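Local coordinates for protein walker-type atpase (Pyrococcus abyssi, PDB 2QEN) that probably binds and hydrolyses ATP, as a Walker-type P-loop ATPase found here with ADP and magnesium, though its cellular role is unknown, at residues G57-L65 with L77-I85; Y66-L77 with F134-G144. The protein carries 1 engineered substitution. All blocks are in the same frame, centred on the assembly; numbering follows the deposited sequence.

Contacts 1 and 2 lie next to each other in the ATPase domain. Both use helices 62-67 and 74-84, and both reach the same parallel sheet, where strands 57-61 and 130-135 are neighbours. Contact 1 is almost wholly apolar packing of a helix on an outermost strand, and no hydrogen bond crosses it. Contact 2 lies where the chain leaves strand 130-135. It mixes an aromatic cluster with backbone bonds and one histidine bond. Each is partly buried: I58, I60 and L81 are buried in contact 1, I72 and Y143 in contact 2. E80, T84 and the aromatic cluster are more open. L77 serves both. The backbones also join directly, as D135 pairs with I60 and C62.

Contact 1 (G57-L65 with L77-I85); sequences GILIDCREL and LIKELQSTI
Strand 57-61 is an outermost strand of the parallel P-loop NTPase sheet, and I58 and I60 on it pack against L81 of helix 74-84. The short axes run at 138°, closer to antiparallel than to parallel. L81 sends CD2 to both isoleucines. L81 CD2 lies 3.6 Å from I58 CD1. I60 CD1 is nearer, 3.4 Å from L81 CD2, which is tighter than usual for two methyl groups. I58 has CG1 between its backbone N and carbonyl carbon (chi1 51°). CG2 then lies beside the backbone N and touches I85 CB at 3.9 Å. The contact belongs to the long crossover from strand 57-61 to its parallel neighbour 130-135. Helix 74-84 packs on one face of the strand within that connection. L59 points its side chain the other way, onto helix 44-54, which follows the P-loop. T84 packs its methyl against the strand backbone, with CG2 3.5 Å from L59 O. Its hydroxyl turns back into the helix, and T84 OG1 donates to E80 O over 2.7 Å. E80 O also accepts from T84 N on its opposite face. The two bonds grip the carbonyl, and the OG1 bond holds the threonine side chain in this rotation. Past the strand end, L65 splits its two methyls. L65 CD1 meets L77 CD2 at 4.0 Å, while L65 CD2 rests on E80 CB. The aliphatic part of E80 also passes I60 CG2, the two side chains running in opposite directions. Its acid end comes near another acid. E64 OE1 and E80 OE2 are 4.6 Å apart, which probably costs some energy if both are charged. D61 is the N-cap of helix 62-67, with D61 OD1 accepting from E64 N at 3.1 Å in a nearly straight bond (176°).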
loop_
_atom_site.group_PDB
_atom_site.type_symbol
_atom_site.label_atom_id
_atom_site.label_comp_id
_atom_site.label_asym_id
_atom_site.label_seq_id
_atom_site.Cartn_x
_atom_site.Cartn_y
_atom_site.Cartn_z
ATOM N N GLY A 57 10.917 -1.649 -15.083
ATOM C CA GLY A 57 10.299 -0.627 -14.270
ATOM C C GLY A 57 11.067 -0.434 -12.991
ATOM O O GLY A 57 11.971 -1.209 -12.671
ATOM N N ILE A 58 10.705 0.620 -12.274
ATOM C CA ILE A 58 11.278 0.936 -10.970
ATOM C C ILE A 58 10.191 1.204 -9.928
ATOM O O ILE A 58 9.101 1.696 -10.248
ATOM C CB ILE A 58 12.264 2.144 -11.031
ATOM C CG1 ILE A 58 11.613 3.346 -11.728
ATOM C CG2 ILE A 58 13.566 1.721 -11.685
ATOM C CD1 ILE A 58 12.545 4.546 -11.900
ATOM N N LEU A 59 10.493 0.855 -8.684
ATOM C CA LEU A 59 9.566 1.061 -7.578
ATOM C C LEU A 59 10.177 2.069 -6.608
ATOM O O LEU A 59 11.256 1.837 -6.045
ATOM C CB LEU A 59 9.226 -0.278 -6.880
ATOM C CG LEU A 59 8.233 -0.334 -5.703
ATOM C CD1 LEU A 59 7.001 0.443 -6.038
ATOM C CD2 LEU A 59 7.818 -1.790 -5.366
ATOM N N ILE A 60 9.482 3.192 -6.437
ATOM C CA ILE A 60 9.890 4.225 -5.485
ATOM C C ILE A 60 9.001 4.174 -4.241
ATOM O O ILE A 60 7.798 4.385 -4.328
ATOM C CB ILE A 60 9.836 5.625 -6.120
ATOM C CG1 ILE A 60 10.771 5.682 -7.338
ATOM C CG2 ILE A 60 10.247 6.713 -5.098
ATOM C CD1 ILE A 60 10.257 6.528 -8.439
ATOM N N ASP A 61 9.617 3.893 -3.092
ATOM C CA ASP A 61 8.936 3.850 -1.799
ATOM C C ASP A 61 8.799 5.273 -1.226
ATOM O O ASP A 61 9.739 5.822 -0.639
ATOM C CB ASP A 61 9.691 2.934 -0.821
ATOM C CG ASP A 61 8.855 2.566 0.416
ATOM O OD1 ASP A 61 8.000 3.377 0.849
ATOM O OD2 ASP A 61 9.048 1.456 0.959
ATOM N N CYS A 62 7.611 5.846 -1.424
ATOM C CA CYS A 62 7.290 7.213 -1.016
ATOM C C CYS A 62 7.208 7.377 0.502
ATOM O O CYS A 62 7.528 8.446 1.029
ATOM C CB CYS A 62 5.985 7.666 -1.677
ATOM S SG CYS A 62 6.061 7.624 -3.492
ATOM N N ARG A 63 6.780 6.325 1.204
ATOM C CA ARG A 63 6.752 6.359 2.661
ATOM C C ARG A 63 8.172 6.435 3.250
ATOM O O ARG A 63 8.443 7.265 4.129
ATOM C CB ARG A 63 5.962 5.165 3.227
ATOM C CG ARG A 63 6.003 5.070 4.751
ATOM C CD ARG A 63 4.644 4.706 5.291
ATOM N NE ARG A 63 4.672 4.132 6.637
ATOM C CZ ARG A 63 4.751 4.824 7.776
ATOM N NH1 ARG A 63 4.860 6.151 7.770
ATOM N NH2 ARG A 63 4.745 4.168 8.928
ATOM N N GLU A 64 9.068 5.583 2.751
ATOM C CA GLU A 64 10.492 5.624 3.105
ATOM C C GLU A 64 11.149 6.981 2.768
ATOM O O GLU A 64 12.077 7.396 3.460
ATOM C CB GLU A 64 11.232 4.450 2.430
ATOM C CG GLU A 64 12.750 4.385 2.648
ATOM C CD GLU A 64 13.480 3.412 1.688
ATOM O OE1 GLU A 64 12.857 2.893 0.722
ATOM O OE2 GLU A 64 14.697 3.177 1.898
ATOM N N LEU A 65 10.672 7.674 1.726
ATOM C CA LEU A 65 11.195 9.009 1.392
ATOM C C LEU A 65 10.724 10.074 2.385
ATOM O O LEU A 65 11.444 11.009 2.705
ATOM C CB LEU A 65 10.801 9.433 -0.035
ATOM C CG LEU A 65 11.622 8.950 -1.235
ATOM C CD1 LEU A 65 10.900 9.265 -2.538
ATOM C CD2 LEU A 65 13.019 9.555 -1.251
ATOM N N LEU A 77 14.222 12.889 -4.098
ATOM C CA LEU A 77 13.429 12.092 -5.009
ATOM C C LEU A 77 14.289 11.681 -6.196
ATOM O O LEU A 77 14.314 10.514 -6.576
ATOM C CB LEU A 77 12.218 12.893 -5.508
ATOM C CG LEU A 77 10.895 12.181 -5.867
ATOM C CD1 LEU A 77 10.168 12.919 -6.974
ATOM C CD2 LEU A 77 11.016 10.704 -6.227
ATOM N N ILE A 78 14.993 12.643 -6.783
ATOM C CA ILE A 78 15.838 12.354 -7.950
ATOM C C ILE A 78 16.968 11.360 -7.603
ATOM O O ILE A 78 17.207 10.404 -8.354
ATOM C CB ILE A 78 16.319 13.644 -8.667
ATOM C CG1 ILE A 78 15.086 14.394 -9.208
ATOM C CG2 ILE A 78 17.286 13.303 -9.799
ATOM C CD1 ILE A 78 15.371 15.656 -9.942
ATOM N N LYS A 79 17.606 11.563 -6.453
ATOM C CA LYS A 79 18.642 10.645 -5.966
ATOM C C LYS A 79 18.100 9.207 -5.805
ATOM O O LYS A 79 18.812 8.239 -6.099
ATOM C CB LYS A 79 19.265 11.155 -4.648
ATOM C CG LYS A 79 20.548 10.427 -4.222
ATOM C CD LYS A 79 21.107 10.955 -2.884
ATOM C CE LYS A 79 22.149 9.995 -2.285
ATOM N NZ LYS A 79 22.740 10.470 -0.981
ATOM N N GLU A 80 16.848 9.087 -5.345
ATOM C CA GLU A 80 16.151 7.784 -5.218
ATOM C C GLU A 80 15.808 7.126 -6.572
ATOM O O GLU A 80 15.954 5.920 -6.730
ATOM C CB GLU A 80 14.903 7.902 -4.324
ATOM C CG GLU A 80 14.199 6.580 -4.002
ATOM C CD GLU A 80 14.997 5.647 -3.084
ATOM O OE1 GLU A 80 15.843 6.128 -2.286
ATOM O OE2 GLU A 80 14.758 4.415 -3.148
ATOM N N LEU A 81 15.348 7.909 -7.539
ATOM C CA LEU A 81 15.211 7.421 -8.923
ATOM C C LEU A 81 16.536 6.885 -9.477
ATOM O O LEU A 81 16.567 5.823 -10.102
ATOM C CB LEU A 81 14.690 8.520 -9.841
ATOM C CG LEU A 81 13.208 8.885 -9.765
ATOM C CD1 LEU A 81 12.976 10.335 -10.192
ATOM C CD2 LEU A 81 12.392 7.939 -10.628
ATOM N N GLN A 82 17.616 7.629 -9.237
ATOM C CA GLN A 82 18.954 7.234 -9.659
ATOM C C GLN A 82 19.405 5.912 -9.045
ATOM O O GLN A 82 19.887 5.029 -9.760
ATOM C CB GLN A 82 19.970 8.327 -9.320
ATOM C CG GLN A 82 19.919 9.550 -10.237
ATOM C CD GLN A 82 20.855 10.654 -9.779
ATOM O OE1 GLN A 82 20.990 10.920 -8.585
ATOM N NE2 GLN A 82 21.511 11.298 -10.729
ATOM N N SER A 83 19.248 5.776 -7.727
ATOM C CA SER A 83 19.734 4.588 -7.027
ATOM C C SER A 83 18.856 3.357 -7.264
ATOM O O SER A 83 19.336 2.236 -7.187
ATOM C CB SER A 83 19.920 4.853 -5.528
ATOM O OG SER A 83 18.678 5.080 -4.882
ATOM N N THR A 84 17.582 3.566 -7.567
ATOM C CA THR A 84 16.664 2.451 -7.797
ATOM C C THR A 84 16.890 1.779 -9.153
ATOM O O THR A 84 16.707 0.570 -9.291
ATOM C CB THR A 84 15.179 2.871 -7.627
ATOM O OG1 THR A 84 14.995 3.430 -6.320
ATOM C CG2 THR A 84 14.271 1.672 -7.735
ATOM N N ILE A 85 17.282 2.565 -10.146
ATOM C CA ILE A 85 17.585 2.022 -11.470
ATOM C C ILE A 85 19.047 1.606 -11.611
ATOM O O ILE A 85 19.446 1.099 -12.655
ATOM C CB ILE A 85 17.145 2.987 -12.621
ATOM C CG1 ILE A 85 16.896 2.215 -13.928
ATOM C CG2 ILE A 85 18.126 4.133 -12.798
ATOM C CD1 ILE A 85 16.045 2.986 -14.936
#

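Contact 2 (Y66-L77 with F134-G144); sequences YAERGHITREEL and FDEAQYLRFYG
F134 meets L77 near the end of strand 130-135, which is consistent with a Walker B strand because it ends at D135, followed by E136; both have been seen to bind magnesium in this protein, though not in this model. L77 CD2 comes to the ring edge, 4.4 Å from F134 CE2. A 3-10 turn follows, and its Y139 begins an aromatic cluster with Y66 and F142. Y139 CD1 lies over one face of the Y66 ring, 3.5 Å from Y66 CD2. The two planes are inclined at 41°. L140 reaches back with CD2, 4.2 Å from I72 CD1. R141 lays CG and its guanidinium face along the F142 ring. F142 completes the cluster: Y66 CE1 sits over the opposite face of its ring, 3.4 Å from F142 CD2. Replacing Y66 by an alanine removes the ring between them and is likely to open a gap between the segments, leaving Y139 and F142 without their shared neighbour. The backbones then form a single beta bridge at I72 and Y143. F142 O accepts from I72 N at 2.9 Å, and G144 N donates to I72 O. The Y143 ring turns toward helix 74-84, placing CE2 3.8 Å from L77 CD1. Y143 OH packs against CA and CB of R74, whose guanidinium bonds to R109 O instead. T73 and E76 form a capping box that starts this helix beside the bridge. At G144 the contact closes on H71. The H71 imidazole reaches the glycine carbonyl because chi1 (-177°) turns CG away from the backbone N. H71 NE2 donates to G144 O over 2.8 Å, at 144°, with the oxygen in the ring plane but the donor above the carbonyl plane.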
loop_
_atom_site.group_PDB
_atom_site.type_symbol
_atom_site.label_atom_id
_atom_site.label_comp_id
_atom_site.label_asym_id
_atom_site.label_seq_id
_atom_site.Cartn_x
_atom_site.Cartn_y
_atom_site.Cartn_z
ATOM N N TYR A 66 9.492 9.921 2.845
ATOM C CA TYR A 66 8.878 10.839 3.791
ATOM C C TYR A 66 9.390 10.623 5.226
ATOM O O TYR A 66 9.627 11.585 5.953
ATOM C CB TYR A 66 7.359 10.656 3.713
ATOM C CG TYR A 66 6.573 11.136 4.908
ATOM C CD1 TYR A 66 6.154 12.467 5.004
ATOM C CD2 TYR A 66 6.224 10.254 5.936
ATOM C CE1 TYR A 66 5.412 12.910 6.105
ATOM C CE2 TYR A 66 5.484 10.686 7.046
ATOM C CZ TYR A 66 5.081 12.011 7.114
ATOM O OH TYR A 66 4.350 12.438 8.189
ATOM N N ALA A 67 9.562 9.354 5.606
ATOM C CA ALA A 67 9.900 8.928 6.976
ATOM C C ALA A 67 10.897 9.790 7.761
ATOM O O ALA A 67 10.610 10.191 8.897
ATOM C CB ALA A 67 10.360 7.461 6.979
ATOM N N GLU A 68 12.053 10.081 7.165
ATOM C CA GLU A 68 13.147 10.745 7.895
ATOM C C GLU A 68 12.802 12.159 8.386
ATOM O O GLU A 68 12.816 12.417 9.592
ATOM C CB GLU A 68 14.451 10.725 7.070
ATOM C CG GLU A 68 15.648 11.489 7.679
ATOM C CD GLU A 68 16.235 10.856 8.948
ATOM O OE1 GLU A 68 15.896 9.693 9.278
ATOM O OE2 GLU A 68 17.048 11.535 9.620
ATOM N N ARG A 69 12.488 13.060 7.458
ATOM C CA ARG A 69 12.259 14.472 7.782
ATOM C C ARG A 69 10.781 14.894 7.768
ATOM O O ARG A 69 10.460 16.043 8.063
ATOM C CB ARG A 69 13.070 15.374 6.833
ATOM C CG ARG A 69 14.588 15.163 6.873
ATOM C CD ARG A 69 15.338 16.338 6.250
ATOM N NE ARG A 69 15.515 17.429 7.210
ATOM C CZ ARG A 69 16.235 18.532 7.001
ATOM N NH1 ARG A 69 16.867 18.732 5.847
ATOM N NH2 ARG A 69 16.320 19.447 7.956
ATOM N N GLY A 70 9.888 13.969 7.421
ATOM C CA GLY A 70 8.466 14.284 7.273
ATOM C C GLY A 70 8.215 15.177 6.068
ATOM O O GLY A 70 7.284 15.988 6.067
ATOM N N HIS A 71 9.046 15.010 5.037
ATOM C CA HIS A 71 9.127 15.937 3.910
ATOM C C HIS A 71 9.998 15.310 2.828
ATOM O O HIS A 71 10.903 14.535 3.147
ATOM C CB HIS A 71 9.737 17.271 4.378
ATOM C CG HIS A 71 9.793 18.321 3.314
ATOM N ND1 HIS A 71 10.981 18.801 2.807
ATOM C CD2 HIS A 71 8.809 18.975 2.651
ATOM C CE1 HIS A 71 10.727 19.702 1.874
ATOM N NE2 HIS A 71 9.416 19.827 1.762
ATOM N N ILE A 72 9.716 15.628 1.561
ATOM C CA ILE A 72 10.519 15.151 0.422
ATOM C C ILE A 72 10.915 16.315 -0.488
ATOM O O ILE A 72 10.063 17.101 -0.918
ATOM C CB ILE A 72 9.762 14.082 -0.452
ATOM C CG1 ILE A 72 9.187 12.944 0.411
ATOM C CG2 ILE A 72 10.677 13.533 -1.543
ATOM C CD1 ILE A 72 7.967 12.244 -0.187
ATOM N N THR A 73 12.206 16.412 -0.795
ATOM C CA THR A 73 12.697 17.432 -1.726
ATOM C C THR A 73 12.910 16.819 -3.105
ATOM O O THR A 73 12.974 15.593 -3.237
ATOM C CB THR A 73 14.031 18.059 -1.264
ATOM O OG1 THR A 73 15.079 17.084 -1.345
ATOM C CG2 THR A 73 13.924 18.595 0.165
ATOM N N ARG A 74 13.014 17.690 -4.114
ATOM C CA ARG A 74 13.376 17.325 -5.485
ATOM C C ARG A 74 14.685 16.527 -5.552
ATOM O O ARG A 74 14.742 15.466 -6.174
ATOM C CB ARG A 74 13.483 18.594 -6.341
ATOM C CG ARG A 74 13.718 18.362 -7.843
ATOM C CD ARG A 74 13.991 19.680 -8.602
ATOM N NE ARG A 74 15.050 20.498 -7.997
ATOM C CZ ARG A 74 16.355 20.382 -8.261
ATOM N NH1 ARG A 74 16.796 19.467 -9.116
ATOM N NH2 ARG A 74 17.229 21.181 -7.662
ATOM N N GLU A 75 15.725 17.025 -4.897
ATOM C CA GLU A 75 17.024 16.358 -4.897
ATOM C C GLU A 75 16.968 14.925 -4.352
ATOM O O GLU A 75 17.576 14.021 -4.922
ATOM C CB GLU A 75 18.051 17.187 -4.131
ATOM C CG GLU A 75 19.418 16.544 -4.065
ATOM C CD GLU A 75 20.486 17.474 -3.539
ATOM O OE1 GLU A 75 20.234 18.699 -3.472
ATOM O OE2 GLU A 75 21.584 16.979 -3.200
ATOM N N GLU A 76 16.238 14.729 -3.258
ATOM C CA GLU A 76 16.089 13.413 -2.635
ATOM C C GLU A 76 15.328 12.426 -3.519
ATOM O O GLU A 76 15.730 11.268 -3.653
ATOM C CB GLU A 76 15.389 13.552 -1.279
ATOM C CG GLU A 76 16.309 13.998 -0.144
ATOM C CD GLU A 76 15.563 14.617 1.029
ATOM O OE1 GLU A 76 14.318 14.692 0.977
ATOM O OE2 GLU A 76 16.228 15.037 2.006
ATOM N N LEU A 77 14.222 12.889 -4.098
ATOM C CA LEU A 77 13.429 12.092 -5.009
ATOM C C LEU A 77 14.289 11.681 -6.196
ATOM O O LEU A 77 14.314 10.514 -6.576
ATOM C CB LEU A 77 12.218 12.893 -5.508
ATOM C CG LEU A 77 10.895 12.181 -5.867
ATOM C CD1 LEU A 77 10.168 12.919 -6.974
ATOM C CD2 LEU A 77 11.016 10.704 -6.227
ATOM N N PHE A 134 5.145 4.367 -7.929
ATOM C CA PHE A 134 5.248 5.076 -6.668
ATOM C C PHE A 134 4.431 4.319 -5.609
ATOM O O PHE A 134 3.202 4.283 -5.655
ATOM C CB PHE A 134 4.754 6.520 -6.831
ATOM C CG PHE A 134 5.623 7.374 -7.731
ATOM C CD1 PHE A 134 5.397 7.419 -9.108
ATOM C CD2 PHE A 134 6.660 8.139 -7.202
ATOM C CE1 PHE A 134 6.184 8.198 -9.945
ATOM C CE2 PHE A 134 7.469 8.944 -8.040
ATOM C CZ PHE A 134 7.228 8.971 -9.410
ATOM N N ASP A 135 5.127 3.704 -4.665
ATOM C CA ASP A 135 4.471 2.941 -3.616
ATOM C C ASP A 135 4.055 3.871 -2.501
ATOM O O ASP A 135 4.881 4.612 -1.973
ATOM C CB ASP A 135 5.401 1.843 -3.078
ATOM C CG ASP A 135 4.649 0.564 -2.717
ATOM O OD1 ASP A 135 3.376 0.554 -2.728
ATOM O OD2 ASP A 135 5.339 -0.444 -2.449
ATOM N N GLU A 136 2.763 3.844 -2.169
ATOM C CA GLU A 136 2.163 4.739 -1.166
ATOM C C GLU A 136 2.346 6.201 -1.580
ATOM O O GLU A 136 2.846 7.045 -0.811
ATOM C CB GLU A 136 2.709 4.471 0.252
ATOM C CG GLU A 136 2.554 3.029 0.787
ATOM C CD GLU A 136 1.113 2.592 1.066
ATOM O OE1 GLU A 136 0.203 3.450 1.134
ATOM O OE2 GLU A 136 0.888 1.365 1.228
ATOM N N ALA A 137 1.873 6.490 -2.788
ATOM C CA ALA A 137 2.057 7.772 -3.453
ATOM C C ALA A 137 1.331 8.945 -2.770
ATOM O O ALA A 137 1.595 10.112 -3.076
ATOM C CB ALA A 137 1.643 7.649 -4.924
ATOM N N GLN A 138 0.439 8.645 -1.828
ATOM C CA GLN A 138 -0.231 9.708 -1.072
ATOM C C GLN A 138 0.764 10.520 -0.229
ATOM O O GLN A 138 0.472 11.663 0.150
ATOM C CB GLN A 138 -1.394 9.166 -0.212
ATOM C CG GLN A 138 -0.982 8.346 1.002
ATOM C CD GLN A 138 -0.800 6.864 0.696
ATOM O OE1 GLN A 138 -0.806 6.444 -0.459
ATOM N NE2 GLN A 138 -0.640 6.068 1.743
ATOM N N TYR A 139 1.934 9.939 0.058
ATOM C CA TYR A 139 2.975 10.663 0.785
ATOM C C TYR A 139 3.678 11.724 -0.056
ATOM O O TYR A 139 4.464 12.507 0.464
ATOM C CB TYR A 139 4.001 9.710 1.400
ATOM C CG TYR A 139 3.468 8.932 2.586
ATOM C CD1 TYR A 139 3.489 9.474 3.861
ATOM C CD2 TYR A 139 2.948 7.652 2.420
ATOM C CE1 TYR A 139 2.996 8.758 4.966
ATOM C CE2 TYR A 139 2.456 6.923 3.510
ATOM C CZ TYR A 139 2.491 7.483 4.778
ATOM O OH TYR A 139 1.993 6.781 5.850
ATOM N N LEU A 140 3.384 11.755 -1.346
ATOM C CA LEU A 140 3.961 12.765 -2.232
ATOM C C LEU A 140 3.331 14.136 -1.997
ATOM O O LEU A 140 3.835 15.140 -2.500
ATOM C CB LEU A 140 3.860 12.342 -3.706
ATOM C CG LEU A 140 4.652 11.077 -4.097
ATOM C CD1 LEU A 140 4.380 10.667 -5.573
ATOM C CD2 LEU A 140 6.177 11.210 -3.828
ATOM N N ARG A 141 2.255 14.176 -1.210
ATOM C CA ARG A 141 1.664 15.441 -0.764
ATOM C C ARG A 141 2.613 16.180 0.180
ATOM O O ARG A 141 2.463 17.378 0.408
ATOM C CB ARG A 141 0.269 15.231 -0.137
ATOM C CG ARG A 141 0.224 14.626 1.265
ATOM C CD ARG A 141 -1.224 14.361 1.671
ATOM N NE ARG A 141 -1.401 13.983 3.080
ATOM C CZ ARG A 141 -1.215 12.754 3.572
ATOM N NH1 ARG A 141 -0.813 11.762 2.776
ATOM N NH2 ARG A 141 -1.421 12.511 4.871
ATOM N N PHE A 142 3.609 15.459 0.691
ATOM C CA PHE A 142 4.650 16.040 1.545
ATOM C C PHE A 142 5.928 16.383 0.748
ATOM O O PHE A 142 6.992 16.632 1.320
ATOM C CB PHE A 142 4.964 15.106 2.711
ATOM C CG PHE A 142 3.794 14.869 3.628
ATOM C CD1 PHE A 142 3.355 15.870 4.503
ATOM C CD2 PHE A 142 3.137 13.646 3.628
ATOM C CE1 PHE A 142 2.269 15.656 5.364
ATOM C CE2 PHE A 142 2.059 13.410 4.492
ATOM C CZ PHE A 142 1.618 14.427 5.362
ATOM N N TYR A 143 5.799 16.377 -0.575
ATOM C CA TYR A 143 6.861 16.812 -1.472
ATOM C C TYR A 143 6.804 18.330 -1.673
ATOM O O TYR A 143 5.724 18.895 -1.893
ATOM C CB TYR A 143 6.715 16.094 -2.812
ATOM C CG TYR A 143 7.706 16.512 -3.864
ATOM C CD1 TYR A 143 7.476 17.636 -4.670
ATOM C CD2 TYR A 143 8.866 15.775 -4.074
ATOM C CE1 TYR A 143 8.394 18.018 -5.645
ATOM C CE2 TYR A 143 9.780 16.141 -5.046
ATOM C CZ TYR A 143 9.542 17.259 -5.827
ATOM O OH TYR A 143 10.461 17.601 -6.788
ATOM N N GLY A 144 7.967 18.979 -1.602
ATOM C CA GLY A 144 8.074 20.414 -1.853
ATOM C C GLY A 144 7.363 21.254 -0.812
ATOM O O GLY A 144 7.277 20.860 0.348
#